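Local coordinates for protein collagen adhesin (Staphylococcus aureus, PDB 2F68) that serves as a surface adhesin of the bacterium and binds collagen, probably by wrapping its domains around the rope-like collagen triple helix in a 'collagen hug', at residues 211-216 with 220-225. Numbering follows the deposited sequence.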
ATOM      1  N   ASN A 211     -19.813  17.840   4.074  1.00 29.77           N
ATOM      2  CA  ASN A 211     -19.696  17.776   2.614  1.00 29.48           C
ATOM      3  C   ASN A 211     -18.383  17.150   2.148  1.00 30.54           C
ATOM      4  O   ASN A 211     -17.360  17.247   2.831  1.00 29.59           O
ATOM      5  CB  ASN A 211     -19.859  19.168   1.990  1.00 30.08           C
ATOM      6  CG  ASN A 211     -21.307  19.509   1.674  1.00 33.23           C
ATOM      7  OD1 ASN A 211     -21.807  20.560   2.074  1.00 34.60           O
ATOM      8  ND2 ASN A 211     -21.987  18.620   0.955  1.00 35.70           N
ATOM      9  N   TYR A 212     -18.424  16.511   0.980  1.00 29.09           N
ATOM     10  CA  TYR A 212     -17.240  15.907   0.372  1.00 28.50           C
ATOM     11  C   TYR A 212     -16.885  16.626  -0.929  1.00 28.35           C
ATOM     12  O   TYR A 212     -17.672  16.638  -1.879  1.00 26.94           O
ATOM     13  CB  TYR A 212     -17.465  14.409   0.129  1.00 29.12           C
ATOM     14  CG  TYR A 212     -16.276  13.672  -0.455  1.00 29.62           C
ATOM     15  CD1 TYR A 212     -15.121  13.459   0.300  1.00 31.01           C
ATOM     16  CD2 TYR A 212     -16.313  13.172  -1.756  1.00 32.67           C
ATOM     17  CE1 TYR A 212     -14.028  12.778  -0.232  1.00 30.23           C
ATOM     18  CE2 TYR A 212     -15.227  12.487  -2.295  1.00 32.66           C
ATOM     19  CZ  TYR A 212     -14.089  12.295  -1.529  1.00 31.41           C
ATOM     20  OH  TYR A 212     -13.013  11.620  -2.058  1.00 28.93           O
ATOM     21  N   TYR A 213     -15.699  17.229  -0.955  1.00 27.21           N
ATOM     22  CA  TYR A 213     -15.237  18.001  -2.107  1.00 27.49           C
ATOM     23  C   TYR A 213     -14.150  17.238  -2.858  1.00 27.87           C
ATOM     24  O   TYR A 213     -13.067  17.006  -2.321  1.00 24.92           O
ATOM     25  CB  TYR A 213     -14.721  19.376  -1.664  1.00 26.99           C
ATOM     26  CG  TYR A 213     -15.699  20.161  -0.814  1.00 27.88           C
ATOM     27  CD1 TYR A 213     -16.685  20.952  -1.402  1.00 27.85           C
ATOM     28  CD2 TYR A 213     -15.637  20.113   0.579  1.00 26.26           C
ATOM     29  CE1 TYR A 213     -17.587  21.675  -0.626  1.00 29.26           C
ATOM     30  CE2 TYR A 213     -16.534  20.831   1.365  1.00 26.50           C
ATOM     31  CZ  TYR A 213     -17.505  21.610   0.756  1.00 27.44           C
ATOM     32  OH  TYR A 213     -18.393  22.319   1.530  1.00 26.63           O
ATOM     33  N   SER A 214     -14.451  16.851  -4.096  1.00 27.79           N
ATOM     34  CA  SER A 214     -13.528  16.060  -4.912  1.00 29.74           C
ATOM     35  C   SER A 214     -13.444  16.565  -6.352  1.00 29.50           C
ATOM     36  O   SER A 214     -14.296  17.336  -6.803  1.00 30.31           O
ATOM     37  CB  SER A 214     -13.937  14.584  -4.895  1.00 29.37           C
ATOM     38  OG  SER A 214     -12.990  13.781  -5.580  1.00 37.63           O
ATOM     39  N   GLY A 215     -12.410  16.121  -7.065  1.00 29.33           N
ATOM     40  CA  GLY A 215     -12.219  16.471  -8.470  1.00 29.97           C
ATOM     41  C   GLY A 215     -11.209  17.581  -8.689  1.00 29.56           C
ATOM     42  O   GLY A 215     -10.349  17.830  -7.840  1.00 28.14           O
ATOM     43  N   GLN A 216     -11.319  18.245  -9.836  1.00 29.30           N
ATOM     44  CA  GLN A 216     -10.434  19.352 -10.193  1.00 30.12           C
ATOM     45  C   GLN A 216     -10.828  20.636  -9.461  1.00 27.80           C
ATOM     46  O   GLN A 216      -9.975  21.474  -9.159  1.00 27.62           O
ATOM     47  CB  GLN A 216     -10.446  19.574 -11.711  1.00 31.28           C
ATOM     48  CG  GLN A 216      -9.315  20.455 -12.245  1.00 39.63           C
ATOM     49  CD  GLN A 216      -7.941  19.810 -12.125  1.00 48.59           C
ATOM     50  OE1 GLN A 216      -7.778  18.610 -12.357  1.00 51.63           O
ATOM     51  NE2 GLN A 216      -6.944  20.612 -11.771  1.00 52.20           N
ATOM     52  N   THR A 220     -11.341  24.823  -5.074  1.00 26.89           N
ATOM     53  CA  THR A 220     -12.178  25.987  -5.380  1.00 28.48           C
ATOM     54  C   THR A 220     -13.532  25.918  -4.666  1.00 27.77           C
ATOM     55  O   THR A 220     -14.011  26.925  -4.141  1.00 28.34           O
ATOM     56  CB  THR A 220     -12.392  26.146  -6.907  1.00 28.64           C
ATOM     57  OG1 THR A 220     -11.152  25.938  -7.595  1.00 29.71           O
ATOM     58  CG2 THR A 220     -12.924  27.537  -7.242  1.00 31.87           C
ATOM     59  N   ASP A 221     -14.131  24.728  -4.642  1.00 27.62           N
ATOM     60  CA  ASP A 221     -15.422  24.514  -3.983  1.00 26.62           C
ATOM     61  C   ASP A 221     -15.318  24.567  -2.458  1.00 26.85           C
ATOM     62  O   ASP A 221     -16.277  24.946  -1.781  1.00 25.80           O
ATOM     63  CB  ASP A 221     -16.046  23.184  -4.423  1.00 26.99           C
ATOM     64  CG  ASP A 221     -16.444  23.176  -5.893  1.00 29.13           C
ATOM     65  OD1 ASP A 221     -16.844  24.236  -6.421  1.00 32.21           O
ATOM     66  OD2 ASP A 221     -16.361  22.099  -6.521  1.00 29.22           O
ATOM     67  N   PHE A 222     -14.158  24.182  -1.929  1.00 25.83           N
ATOM     68  CA  PHE A 222     -13.897  24.223  -0.490  1.00 24.64           C
ATOM     69  C   PHE A 222     -13.726  25.660   0.005  1.00 25.26           C
ATOM     70  O   PHE A 222     -14.265  26.030   1.049  1.00 26.51           O
ATOM     71  CB  PHE A 222     -12.659  23.385  -0.142  1.00 24.02           C
ATOM     72  CG  PHE A 222     -12.383  23.281   1.336  1.00 23.54           C
ATOM     73  CD1 PHE A 222     -12.989  22.289   2.103  1.00 23.65           C
ATOM     74  CD2 PHE A 222     -11.511  24.169   1.961  1.00 24.27           C
ATOM     75  CE1 PHE A 222     -12.736  22.188   3.470  1.00 27.28           C
ATOM     76  CE2 PHE A 222     -11.250  24.076   3.326  1.00 24.98           C
ATOM     77  CZ  PHE A 222     -11.864  23.083   4.082  1.00 23.76           C
ATOM     78  N   GLU A 223     -12.976  26.458  -0.753  1.00 27.40           N
ATOM     79  CA  GLU A 223     -12.694  27.849  -0.392  1.00 28.33           C
ATOM     80  C   GLU A 223     -13.911  28.762  -0.557  1.00 29.90           C
ATOM     81  O   GLU A 223     -14.003  29.805   0.095  1.00 29.39           O
ATOM     82  CB  GLU A 223     -11.507  28.386  -1.200  1.00 29.59           C
ATOM     83  CG  GLU A 223     -10.160  27.778  -0.809  1.00 26.97           C
ATOM     84  CD  GLU A 223      -8.993  28.316  -1.627  1.00 29.14           C
ATOM     85  OE1 GLU A 223      -9.172  29.305  -2.370  1.00 33.42           O
ATOM     86  OE2 GLU A 223      -7.887  27.744  -1.521  1.00 26.37           O
ATOM     87  N   LYS A 224     -14.837  28.366  -1.429  1.00 30.01           N
ATOM     88  CA  LYS A 224     -16.081  29.107  -1.639  1.00 31.20           C
ATOM     89  C   LYS A 224     -17.114  28.808  -0.553  1.00 29.72           C
ATOM     90  O   LYS A 224     -17.797  29.715  -0.074  1.00 29.06           O
ATOM     91  CB  LYS A 224     -16.668  28.813  -3.023  1.00 31.46           C
ATOM     92  CG  LYS A 224     -16.003  29.576  -4.159  1.00 36.54           C
ATOM     93  CD  LYS A 224     -16.626  29.219  -5.501  1.00 41.50           C
ATOM     94  CE  LYS A 224     -15.963  29.970  -6.648  1.00 44.62           C
ATOM     95  NZ  LYS A 224     -16.269  31.429  -6.632  1.00 46.96           N
ATOM     96  N   ALA A 225     -17.223  27.534  -0.175  1.00 28.84           N
ATOM     97  CA  ALA A 225     -18.144  27.104   0.878  1.00 28.67           C
ATOM     98  C   ALA A 225     -17.660  27.539   2.261  1.00 28.91           C
ATOM     99  O   ALA A 225     -18.468  27.799   3.155  1.00 28.46           O
ATOM    100  CB  ALA A 225     -18.340  25.598   0.831  1.00 29.10           C
TER
HETATM  101  O   HOH W   1     -15.625  19.553  -5.296  1.00 35.00           O
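The carboxylate oxygen OD2 of D221 is gripped twice: the hydroxyl OG of S217, the residue just ahead of helix 218-225, hydrogen-bonds to it, and a water bridging the two segments donates to it. That water donates to D221 OD2 over 2.9 Å and to the backbone O of S214 over 3.0 Å, so both acceptors are served by a single molecule and the loop after the strand is tied to the helix without any direct hydrogen bond between 211-216 and 220-225. Beside this polar link lies an apolar one, carried almost wholly by Y213. With CG beside the backbone N and anti to the carbonyl carbon (chi1 -53°), the tyrosine ring lies against the helix backbone, the CA of F222 sitting 4.3 Å above its plane and over its centre. One flank of the ring, at CD1, meets the CB of D221 at 3.8 Å; the other flank belongs to F222, whose CD1 comes within 3.8 Å of Y213 CD2. The two rings make an offset edge-to-face pair, the edge of F222 turned to the face of Y213, with planes at 90° and centroids 5.7 Å apart. Farther along, the hydroxyl OH of Y213 touches the methyl CB of A225 at 3.4 Å, one helical turn after D221. F222 is buried and also meets the ring of F226, which Y213 touches too, so the three aromatics form one cluster. Strand 211-213 is an edge strand of an antiparallel sheet, bonded through its backbone to strand 194-207. The chain leaving it folds back as a short helix at 140° to the strand, decorating what is probably the immunoglobulin-like beta-sandwich expected of collagen-binding domains in this adhesin family.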